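Local coordinates for protein glycoside Hydrolase Family 43_12 (Metagenome, PDB 7JVH) that probably hydrolyses glycosidic bonds of plant cell-wall polysaccharides such as arabinoxylan, as a family 43 glycoside hydrolase from a gut microbial community, at residues 53-58 and 321-326; 237-242 and 257-262; 242-247 and 341-346; 337-342 and 348-353. All blocks are in the same frame, centred on the assembly; numbering follows the deposited sequence.

The chain folds into five four-stranded antiparallel sheets, the blades of a five-bladed β-propeller as known for family 43 enzymes. Contact 1 ties the loop before the first blade to the end of strand 316-322 in the fifth; contact 2 lies within the fourth blade, nested in the long span of chain that contact 1 closes. Strand 239-246 carries on from contact 2 into contact 3, which joins the fourth blade to the fifth. Contact 4, about 12 Å from contact 3 between centres, forms the outer hairpin of the fifth blade and touches contact 1 through Ser-54 and Met-338. Contacts 1, 3 and 4 thus join parts of the propeller, while contact 2 lines a probable substrate pocket.

Contact 1 (53-58 and 321-326)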
# COMPACT_ATOMS: atom_id res chain seq x y z
N TYR A 53 17.49 -1.34 6.94
CA TYR A 53 16.95 -1.98 5.75
C TYR A 53 16.02 -1.04 4.99
O TYR A 53 15.21 -0.34 5.61
CB TYR A 53 16.20 -3.26 6.16
CG TYR A 53 17.09 -4.37 6.71
CD1 TYR A 53 18.19 -4.83 5.99
CD2 TYR A 53 16.82 -4.97 7.94
CE1 TYR A 53 18.97 -5.86 6.46
CE2 TYR A 53 17.60 -6.00 8.42
CZ TYR A 53 18.68 -6.44 7.68
OH TYR A 53 19.50 -7.44 8.14
N SER A 54 16.21 -1.15 3.68
CA SER A 54 15.46 -0.51 2.59
C SER A 54 15.01 -1.59 1.62
O SER A 54 15.81 -2.20 0.94
CB SER A 54 16.22 0.56 1.91
OG SER A 54 15.37 1.28 1.05
N PRO A 55 13.53 -1.68 1.49
CA PRO A 55 12.43 -0.76 1.84
C PRO A 55 12.11 -0.56 3.32
O PRO A 55 12.08 -1.51 4.10
CB PRO A 55 11.23 -1.43 1.17
CG PRO A 55 11.55 -2.88 1.17
CD PRO A 55 13.03 -2.94 0.92
N ILE A 56 11.82 0.69 3.68
CA ILE A 56 11.51 1.06 5.08
C ILE A 56 10.10 0.61 5.44
O ILE A 56 9.81 0.50 6.61
CB ILE A 56 11.72 2.56 5.32
CG1 ILE A 56 10.69 3.40 4.57
CG2 ILE A 56 13.14 2.94 4.96
CD1 ILE A 56 11.24 4.72 4.10
N LEU A 57 9.23 0.48 4.44
CA LEU A 57 7.90 -0.09 4.62
C LEU A 57 7.79 -1.28 3.70
O LEU A 57 7.77 -1.15 2.49
CB LEU A 57 6.80 0.92 4.30
CG LEU A 57 6.78 2.26 5.02
CD1 LEU A 57 5.69 3.15 4.45
CD2 LEU A 57 6.57 2.07 6.51
N GLN A 58 7.76 -2.47 4.30
CA GLN A 58 7.67 -3.73 3.61
C GLN A 58 6.20 -4.00 3.35
O GLN A 58 5.34 -3.60 4.14
CB GLN A 58 8.26 -4.85 4.47
CG GLN A 58 9.73 -4.69 4.79
CD GLN A 58 10.19 -5.55 5.95
OE1 GLN A 58 9.71 -5.40 7.07
NE2 GLN A 58 11.14 -6.46 5.69
N GLY A 321 9.04 0.33 -5.18
CA GLY A 321 9.72 -0.74 -5.87
C GLY A 321 9.07 -2.04 -5.47
O GLY A 321 8.25 -2.07 -4.55
N ILE A 322 9.43 -3.11 -6.18
CA ILE A 322 9.07 -4.46 -5.85
C ILE A 322 10.33 -5.32 -5.58
O ILE A 322 11.37 -5.12 -6.19
CB ILE A 322 8.28 -5.11 -7.00
CG1 ILE A 322 9.12 -5.26 -8.26
CG2 ILE A 322 7.05 -4.29 -7.30
CD1 ILE A 322 8.43 -6.14 -9.31
N ARG A 323 10.22 -6.28 -4.65
CA ARG A 323 11.23 -7.31 -4.49
C ARG A 323 10.63 -8.60 -5.04
O ARG A 323 9.98 -9.33 -4.29
CB ARG A 323 11.66 -7.45 -3.02
CG ARG A 323 12.19 -6.21 -2.35
CD ARG A 323 12.50 -6.41 -0.88
NE ARG A 323 11.34 -6.35 -0.00
CZ ARG A 323 10.90 -7.35 0.78
NH1 ARG A 323 11.52 -8.53 0.83
NH2 ARG A 323 9.80 -7.18 1.52
N PRO A 324 10.88 -8.98 -6.32
CA PRO A 324 10.30 -10.21 -6.88
C PRO A 324 10.95 -11.49 -6.36
O PRO A 324 12.07 -11.45 -5.84
CB PRO A 324 10.58 -10.08 -8.39
CG PRO A 324 11.84 -9.21 -8.42
CD PRO A 324 11.73 -8.25 -7.26
N ASN A 325 10.24 -12.62 -6.51
CA ASN A 325 10.75 -13.94 -6.13
C ASN A 325 11.59 -14.50 -7.27
O ASN A 325 11.81 -13.82 -8.26
CB ASN A 325 9.62 -14.90 -5.71
CG ASN A 325 8.84 -15.45 -6.88
OD1 ASN A 325 8.91 -14.93 -7.99
ND2 ASN A 325 8.07 -16.52 -6.63
N SER A 326 12.07 -15.74 -7.12
CA SER A 326 12.96 -16.38 -8.10
C SER A 326 12.36 -16.51 -9.51
O SER A 326 13.10 -16.65 -10.48
CB SER A 326 13.41 -17.75 -7.60
OG SER A 326 12.31 -18.62 -7.39
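Pro-55 and Gln-58 meet Arg-323 in a small buried packing contact, where the loop leading into the first propeller blade passes the loop that leaves strand 316-322 of the fifth. Arg-323 carries its whole side of the contact. Its chain bends at its third torsion (chi3 -81°), which brings CD and NE up to the proline: CG of Pro-55 stands 3.7 Å from NE of Arg-323, and CD of Pro-55 lies 3.9 Å from CD of Arg-323. Farther out, NH2 of Arg-323 reaches the aliphatic start of Gln-58, 4.1 Å from its CB. A proline suits this place: a cis peptide bond before it turns the chain, and its apolar ring packs obliquely against CD and NE with no polar atom to compete for the charge. That charge is met elsewhere, by salt bridges from NE to Glu-335 and from NH1 to Asp-39, while NH2 donates to the backbone O of Gln-439. The amide of Gln-58 turns to its own partner, donating through NE2 to the O of Gly-380. The arginine thus joins the approach to the first blade to the fifth, beside a classic beta bulge in which Ile-56 and Leu-57 both face Thr-336.

Contact 2 (237-242 and 257-262); sequences WIEGPH and GGTGDW. With GOL (glycerol), chain I.
A polar pocket at the start of the fourth blade brings Trp-237 and Glu-239 up to Gly-258 and Thr-259, and its position is consistent with the substrate-binding centre of a family 43 propeller. The direct touches are light: CB of Trp-237 is 4.5 Å from CA of Gly-258, and OE2 of Glu-239 stands 3.6 Å from OG1 of Thr-259. A glycerol, probably from the crystallisation liquor, bridges the two segments. Its O3 donates to OE1 of Glu-239 at 2.6 Å, and its O1 accepts from the backbone N of Thr-259 at 3.1 Å, a nearly straight bond with an angle of 162° at the hydrogen. The third hydroxyl, O2, hangs over one face of the Trp-237 ring, 4.0 Å above its plane. In Glu-239, CG sits between the backbone N and the carbonyl carbon (chi1 69°) and the chain then runs extended, which carries the carboxylate out to the ligand. Gly-258 suits its place because its backbone angles would jam a side chain against the preceding carbonyl; its CA lies 3.4 Å from O1 of the glycerol. Behind the glutamate, Asp-173 accepts from the N of Gly-240 and lies close to OE1 of Glu-239. A carboxylate, a backbone N-H and a broad indole face that together gather a polyol are chemistry suited to holding the hydroxyl-rich ring of a sugar.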
# COMPACT_ATOMS: atom_id res chain seq x y z
N TRP A 237 3.38 6.93 -19.76
CA TRP A 237 2.70 7.34 -18.53
C TRP A 237 3.49 8.23 -17.56
O TRP A 237 3.58 7.92 -16.37
CB TRP A 237 2.19 6.10 -17.79
CG TRP A 237 0.79 5.75 -18.18
CD1 TRP A 237 0.40 4.90 -19.17
CD2 TRP A 237 -0.40 6.26 -17.57
NE1 TRP A 237 -0.97 4.85 -19.22
CE2 TRP A 237 -1.49 5.67 -18.24
CE3 TRP A 237 -0.66 7.15 -16.53
CZ2 TRP A 237 -2.82 5.95 -17.91
CZ3 TRP A 237 -1.97 7.43 -16.18
CH2 TRP A 237 -3.04 6.83 -16.88
N ILE A 238 4.01 9.36 -18.05
CA ILE A 238 4.57 10.37 -17.18
C ILE A 238 3.51 10.76 -16.15
O ILE A 238 2.38 11.06 -16.50
CB ILE A 238 5.10 11.61 -17.94
CG1 ILE A 238 5.82 12.55 -16.96
CG2 ILE A 238 3.99 12.34 -18.68
CD1 ILE A 238 7.05 13.22 -17.53
N GLU A 239 3.91 10.72 -14.88
CA GLU A 239 2.98 10.89 -13.77
C GLU A 239 3.74 11.23 -12.48
O GLU A 239 4.88 11.68 -12.53
CB GLU A 239 2.11 9.62 -13.63
CG GLU A 239 2.84 8.38 -13.15
CD GLU A 239 2.02 7.09 -13.35
OE1 GLU A 239 0.79 7.16 -13.44
OE2 GLU A 239 2.59 5.99 -13.43
N GLY A 240 3.07 11.06 -11.33
CA GLY A 240 3.57 11.45 -10.03
C GLY A 240 4.27 12.81 -9.99
O GLY A 240 5.31 12.94 -9.35
N PRO A 241 3.72 13.87 -10.62
CA PRO A 241 4.42 15.17 -10.65
C PRO A 241 4.50 15.83 -9.27
O PRO A 241 3.50 15.87 -8.56
CB PRO A 241 3.54 16.01 -11.58
CG PRO A 241 2.17 15.38 -11.49
CD PRO A 241 2.40 13.91 -11.28
N HIS A 242 5.69 16.32 -8.90
CA HIS A 242 5.86 17.17 -7.72
C HIS A 242 6.67 18.43 -8.06
O HIS A 242 7.68 18.36 -8.76
CB HIS A 242 6.56 16.40 -6.59
CG HIS A 242 5.77 15.25 -6.05
ND1 HIS A 242 4.58 15.42 -5.37
CD2 HIS A 242 5.99 13.91 -6.10
CE1 HIS A 242 4.11 14.23 -5.02
NE2 HIS A 242 4.94 13.31 -5.45
N GLY A 257 7.69 5.98 -17.54
CA GLY A 257 7.84 4.61 -17.98
C GLY A 257 6.84 3.58 -17.48
O GLY A 257 6.90 2.43 -17.91
N GLY A 258 5.93 3.97 -16.59
CA GLY A 258 4.94 3.04 -16.06
C GLY A 258 5.39 2.42 -14.76
O GLY A 258 6.59 2.42 -14.48
N THR A 259 4.45 1.97 -13.92
CA THR A 259 4.79 1.46 -12.60
C THR A 259 5.26 -0.00 -12.64
O THR A 259 5.38 -0.64 -11.56
CB THR A 259 3.65 1.61 -11.54
OG1 THR A 259 3.01 2.87 -11.68
CG2 THR A 259 4.29 1.52 -10.15
N GLY A 260 5.57 -0.52 -13.85
CA GLY A 260 6.19 -1.82 -14.01
C GLY A 260 7.66 -1.75 -14.42
O GLY A 260 8.43 -0.91 -13.91
N ASP A 261 8.03 -2.62 -15.36
CA ASP A 261 9.41 -2.84 -15.80
C ASP A 261 10.24 -1.63 -16.21
O ASP A 261 11.46 -1.65 -16.08
CB ASP A 261 9.42 -3.84 -16.97
CG ASP A 261 9.26 -5.26 -16.50
OD1 ASP A 261 8.88 -5.45 -15.33
OD2 ASP A 261 9.54 -6.17 -17.30
N TRP A 262 9.58 -0.59 -16.71
CA TRP A 262 10.28 0.57 -17.25
C TRP A 262 10.19 1.79 -16.32
O TRP A 262 10.48 2.91 -16.74
CB TRP A 262 9.78 0.89 -18.67
CG TRP A 262 10.87 1.35 -19.56
CD1 TRP A 262 10.99 2.58 -20.14
CD2 TRP A 262 12.03 0.61 -19.94
NE1 TRP A 262 12.15 2.65 -20.87
CE2 TRP A 262 12.82 1.46 -20.77
CE3 TRP A 262 12.49 -0.69 -19.66
CZ2 TRP A 262 14.03 1.05 -21.32
CZ3 TRP A 262 13.70 -1.10 -20.22
CH2 TRP A 262 14.47 -0.23 -21.03
C1 GOL I . 0.33 2.26 -15.58
O1 GOL I . 1.74 2.24 -15.38
C2 GOL I . -0.38 2.89 -14.40
O2 GOL I . -1.67 3.33 -14.81
C3 GOL I . 0.39 4.03 -13.79
O3 GOL I . -0.44 4.87 -13.00

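Contact 3 (242-247 and 341-346); sequences HIYKKN and VDWSGT
Lys-246 lies across one face of the Trp-343 indole, the two side chains running past each other in opposite directions. CD of Lys-246 sits over the six-membered ring of Trp-343, 3.8 Å from its centroid in a CH-pi contact. The chain stays extended as far as CE, and the bend at the last torsion (chi4 -72°) then brings the ammonium over the five-membered ring, where NZ of Lys-246 makes a cation-pi contact 4.1 Å from the centroid. The same NZ donates a 2.9 Å hydrogen bond to the backbone O of Trp-343, approaching nearly in line with the carbonyl bond (167°). Lysine fits because its methylenes ride the ring while its charge finds pi cloud and carbonyl. This joins strand 239-246 of the fourth propeller blade to the turn that follows strand 335-342 in the fifth. Tyr-244, two residues back on the same strand, meets the indole at its edge, CB 4.1 Å from CH2 of Trp-343, while its hydroxyl bonds Asp-306 and the N of Leu-307. NE1 of Trp-343 donates to O of Thr-346 at 3.2 Å; the acceptor is almost in the indole plane, but the N-H comes from above the carbonyl plane, a bond that helps hold the ring's rotation. Replacing Trp-343 by a leucine would probably leave the Lys-246 ammonium without its aromatic face and the Thr-346 carbonyl without this donor. Beside it, Asp-342 OD1 takes the N of Ser-344 at 2.8 Å in an Asx turn and also the hydroxyl of Ser-344.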
# COMPACT_ATOMS: atom_id res chain seq x y z
N HIS A 242 5.69 16.32 -8.90
CA HIS A 242 5.86 17.17 -7.72
C HIS A 242 6.67 18.43 -8.06
O HIS A 242 7.68 18.36 -8.76
CB HIS A 242 6.56 16.40 -6.59
CG HIS A 242 5.77 15.25 -6.05
ND1 HIS A 242 4.58 15.42 -5.37
CD2 HIS A 242 5.99 13.91 -6.10
CE1 HIS A 242 4.11 14.23 -5.02
NE2 HIS A 242 4.94 13.31 -5.45
N ILE A 243 6.21 19.57 -7.54
CA ILE A 243 6.93 20.83 -7.66
C ILE A 243 7.69 21.10 -6.37
O ILE A 243 7.15 20.91 -5.28
CB ILE A 243 6.00 22.03 -7.94
CG1 ILE A 243 5.16 21.82 -9.20
CG2 ILE A 243 6.81 23.31 -8.07
CD1 ILE A 243 5.93 21.92 -10.50
N TYR A 244 8.95 21.51 -6.52
CA TYR A 244 9.77 22.03 -5.43
C TYR A 244 10.40 23.31 -5.93
O TYR A 244 10.61 23.47 -7.13
CB TYR A 244 10.86 21.03 -5.01
CG TYR A 244 10.37 19.60 -4.83
CD1 TYR A 244 9.75 19.19 -3.65
CD2 TYR A 244 10.55 18.66 -5.84
CE1 TYR A 244 9.32 17.90 -3.49
CE2 TYR A 244 10.12 17.35 -5.69
CZ TYR A 244 9.51 16.98 -4.52
OH TYR A 244 9.08 15.68 -4.40
N LYS A 245 10.69 24.24 -5.02
CA LYS A 245 11.38 25.47 -5.38
C LYS A 245 12.63 25.58 -4.53
O LYS A 245 12.55 25.44 -3.33
CB LYS A 245 10.49 26.68 -5.13
CG LYS A 245 10.94 27.93 -5.85
CD LYS A 245 10.00 29.08 -5.53
CE LYS A 245 10.42 30.35 -6.22
NZ LYS A 245 9.42 31.42 -5.95
N LYS A 246 13.77 25.81 -5.18
CA LYS A 246 15.07 25.89 -4.51
C LYS A 246 15.99 26.90 -5.21
O LYS A 246 16.23 26.80 -6.41
CB LYS A 246 15.71 24.51 -4.50
CG LYS A 246 16.78 24.31 -3.43
CD LYS A 246 17.19 22.85 -3.37
CE LYS A 246 18.50 22.63 -2.64
NZ LYS A 246 19.65 23.13 -3.46
N ASN A 247 16.52 27.86 -4.44
CA ASN A 247 17.36 28.96 -4.95
C ASN A 247 16.69 29.73 -6.08
O ASN A 247 17.32 30.04 -7.09
CB ASN A 247 18.73 28.46 -5.42
CG ASN A 247 19.41 27.58 -4.38
OD1 ASN A 247 20.03 26.57 -4.72
ND2 ASN A 247 19.30 27.97 -3.12
N VAL A 341 19.57 11.85 -0.85
CA VAL A 341 19.57 12.66 -2.10
C VAL A 341 20.54 13.84 -1.98
O VAL A 341 20.37 14.63 -1.08
CB VAL A 341 18.15 13.14 -2.43
CG1 VAL A 341 18.15 14.22 -3.50
CG2 VAL A 341 17.26 11.99 -2.86
N ASP A 342 21.54 13.92 -2.85
CA ASP A 342 22.43 15.07 -2.85
C ASP A 342 21.81 16.16 -3.74
O ASP A 342 21.56 15.93 -4.92
CB ASP A 342 23.82 14.69 -3.38
CG ASP A 342 24.78 15.86 -3.43
OD1 ASP A 342 24.39 17.02 -3.20
OD2 ASP A 342 25.96 15.63 -3.71
N TRP A 343 21.55 17.33 -3.14
CA TRP A 343 21.05 18.48 -3.86
C TRP A 343 21.88 19.73 -3.57
O TRP A 343 21.35 20.81 -3.41
CB TRP A 343 19.56 18.72 -3.53
CG TRP A 343 18.81 19.36 -4.66
CD1 TRP A 343 19.35 19.98 -5.76
CD2 TRP A 343 17.38 19.48 -4.79
NE1 TRP A 343 18.34 20.45 -6.57
CE2 TRP A 343 17.13 20.16 -6.00
CE3 TRP A 343 16.31 19.08 -4.00
CZ2 TRP A 343 15.84 20.45 -6.43
CZ3 TRP A 343 15.01 19.36 -4.44
CH2 TRP A 343 14.79 20.06 -5.64
N SER A 344 23.20 19.54 -3.55
CA SER A 344 24.16 20.62 -3.32
C SER A 344 24.41 21.44 -4.59
O SER A 344 25.01 22.51 -4.52
CB SER A 344 25.49 20.04 -2.80
OG SER A 344 26.03 19.12 -3.73
N GLY A 345 23.96 20.92 -5.74
CA GLY A 345 24.07 21.58 -7.03
C GLY A 345 22.71 21.89 -7.63
O GLY A 345 21.69 21.83 -6.94
N THR A 346 22.70 22.24 -8.91
CA THR A 346 21.48 22.57 -9.66
C THR A 346 20.40 21.48 -9.53
O THR A 346 19.24 21.80 -9.28
CB THR A 346 21.80 22.78 -11.15
OG1 THR A 346 22.80 23.80 -11.29
CG2 THR A 346 20.55 23.19 -11.93

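Contact 4 (337-342 and 348-353); sequences FMLPVD and PVFENG
Val-341 and Phe-350 face each other across two antiparallel strands, CG2 of Val-341 lying over the phenyl face 4.0 Å from its centroid. CB of Leu-339 meets the same ring at its edge, 4.1 Å from CD2 of Phe-350, and CG1 of Val-341 runs alongside CB of Pro-348. The valine methyl fits over the flat phenyl face, and both are apolar, as the buried side toward Leu-307 of strand 300-308 requires. On the other side of the sheet, Glu-351 crosses Pro-340 at about a right angle, its OE1 3.4 Å from CB of Pro-340. Its OE2 lies 4.6 Å from OD2 of Asp-342, like charges near each other without touching; the aspartate has Ser-344 as polar partner. Strands 335-342 and 349-350 form the outer β-hairpin of the fifth propeller blade. Val-341 and Phe-350 are a non-hydrogen-bonded pair; Asp-342 and Val-349 are a hydrogen-bonded one, each N bonding the other's O at 2.9 Å. One step on, N of Glu-351 donates to O of Pro-340, also at 2.9 Å. An alanine in place of Glu-351 would keep this backbone bond but would probably leave the flank of Pro-340 and CB of Asp-342 without their cover. The chain then bends through a type II turn from Phe-350 to Gly-353, closed by N of Gly-353 to O of Phe-350; Asn-352 tolerates the positive phi (64°) its place requires. CD1 of Leu-339 packs 3.8 Å from CA of Gly-353, and Phe-319 supports Leu-339.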
# COMPACT_ATOMS: atom_id res chain seq x y z
N PHE A 337 10.55 2.46 -0.61
CA PHE A 337 12.01 2.41 -0.44
C PHE A 337 12.53 3.80 -0.14
O PHE A 337 11.85 4.76 -0.41
CB PHE A 337 12.68 2.06 -1.76
CG PHE A 337 12.53 0.62 -2.15
CD1 PHE A 337 11.29 0.10 -2.47
CD2 PHE A 337 13.62 -0.22 -2.19
CE1 PHE A 337 11.15 -1.22 -2.83
CE2 PHE A 337 13.48 -1.54 -2.56
CZ PHE A 337 12.25 -2.04 -2.87
N MSE A 338 13.74 3.91 0.38
CA MSE A 338 14.32 5.25 0.62
C MSE A 338 15.77 5.27 0.15
O MSE A 338 16.34 4.20 0.00
CB MSE A 338 14.20 5.69 2.07
CG MSE A 338 14.13 7.18 2.20
SE MSE A 338 14.28 7.78 4.00
CE MSE A 338 12.74 8.60 4.76
N LEU A 339 16.29 6.47 -0.11
CA LEU A 339 17.68 6.69 -0.58
C LEU A 339 18.08 8.11 -0.19
O LEU A 339 17.21 8.95 -0.08
CB LEU A 339 17.70 6.56 -2.10
CG LEU A 339 17.96 5.17 -2.68
CD1 LEU A 339 18.17 5.25 -4.17
CD2 LEU A 339 19.15 4.53 -2.02
N PRO A 340 19.37 8.40 0.06
CA PRO A 340 19.79 9.75 0.39
C PRO A 340 19.82 10.55 -0.92
O PRO A 340 20.07 9.98 -1.93
CB PRO A 340 21.21 9.56 0.93
CG PRO A 340 21.35 8.08 1.12
CD PRO A 340 20.48 7.48 0.05
N VAL A 341 19.57 11.85 -0.85
CA VAL A 341 19.57 12.66 -2.10
C VAL A 341 20.54 13.84 -1.98
O VAL A 341 20.37 14.63 -1.08
CB VAL A 341 18.15 13.14 -2.43
CG1 VAL A 341 18.15 14.22 -3.50
CG2 VAL A 341 17.26 11.99 -2.86
N ASP A 342 21.54 13.92 -2.85
CA ASP A 342 22.43 15.07 -2.85
C ASP A 342 21.81 16.16 -3.74
O ASP A 342 21.56 15.93 -4.92
CB ASP A 342 23.82 14.69 -3.38
CG ASP A 342 24.78 15.86 -3.43
OD1 ASP A 342 24.39 17.02 -3.20
OD2 ASP A 342 25.96 15.63 -3.71
N PRO A 348 18.86 17.39 -8.27
CA PRO A 348 18.90 16.32 -7.27
C PRO A 348 19.43 15.01 -7.83
O PRO A 348 19.01 14.59 -8.90
CB PRO A 348 17.42 16.15 -6.91
CG PRO A 348 16.69 16.54 -8.15
CD PRO A 348 17.50 17.65 -8.77
N VAL A 349 20.35 14.39 -7.09
CA VAL A 349 20.93 13.10 -7.41
C VAL A 349 20.48 12.14 -6.32
O VAL A 349 20.70 12.41 -5.14
CB VAL A 349 22.47 13.15 -7.38
CG1 VAL A 349 23.09 11.76 -7.42
CG2 VAL A 349 23.01 14.03 -8.50
N PHE A 350 19.94 11.00 -6.74
CA PHE A 350 19.56 9.90 -5.82
C PHE A 350 20.83 9.10 -5.61
O PHE A 350 21.29 8.52 -6.57
CB PHE A 350 18.49 9.02 -6.48
CG PHE A 350 17.07 9.45 -6.22
CD1 PHE A 350 16.50 10.46 -6.96
CD2 PHE A 350 16.31 8.87 -5.23
CE1 PHE A 350 15.21 10.88 -6.72
CE2 PHE A 350 15.02 9.29 -4.98
CZ PHE A 350 14.47 10.29 -5.73
N GLU A 351 21.39 9.12 -4.40
CA GLU A 351 22.68 8.41 -4.16
C GLU A 351 22.52 6.92 -4.48
O GLU A 351 21.75 6.26 -3.81
CB GLU A 351 23.23 8.78 -2.78
CG GLU A 351 23.88 10.14 -2.77
CD GLU A 351 24.37 10.66 -1.43
OE1 GLU A 351 24.32 9.92 -0.46
OE2 GLU A 351 24.81 11.80 -1.38
N ASN A 352 23.21 6.47 -5.52
CA ASN A 352 23.18 5.09 -6.06
C ASN A 352 21.78 4.74 -6.59
O ASN A 352 21.43 3.58 -6.54
CB ASN A 352 23.69 4.04 -5.08
CG ASN A 352 24.96 4.43 -4.38
OD1 ASN A 352 26.02 4.40 -4.97
ND2 ASN A 352 24.87 4.75 -3.11
N GLY A 353 21.04 5.71 -7.10
CA GLY A 353 19.69 5.45 -7.62
C GLY A 353 19.74 4.88 -9.01
O GLY A 353 18.71 4.58 -9.55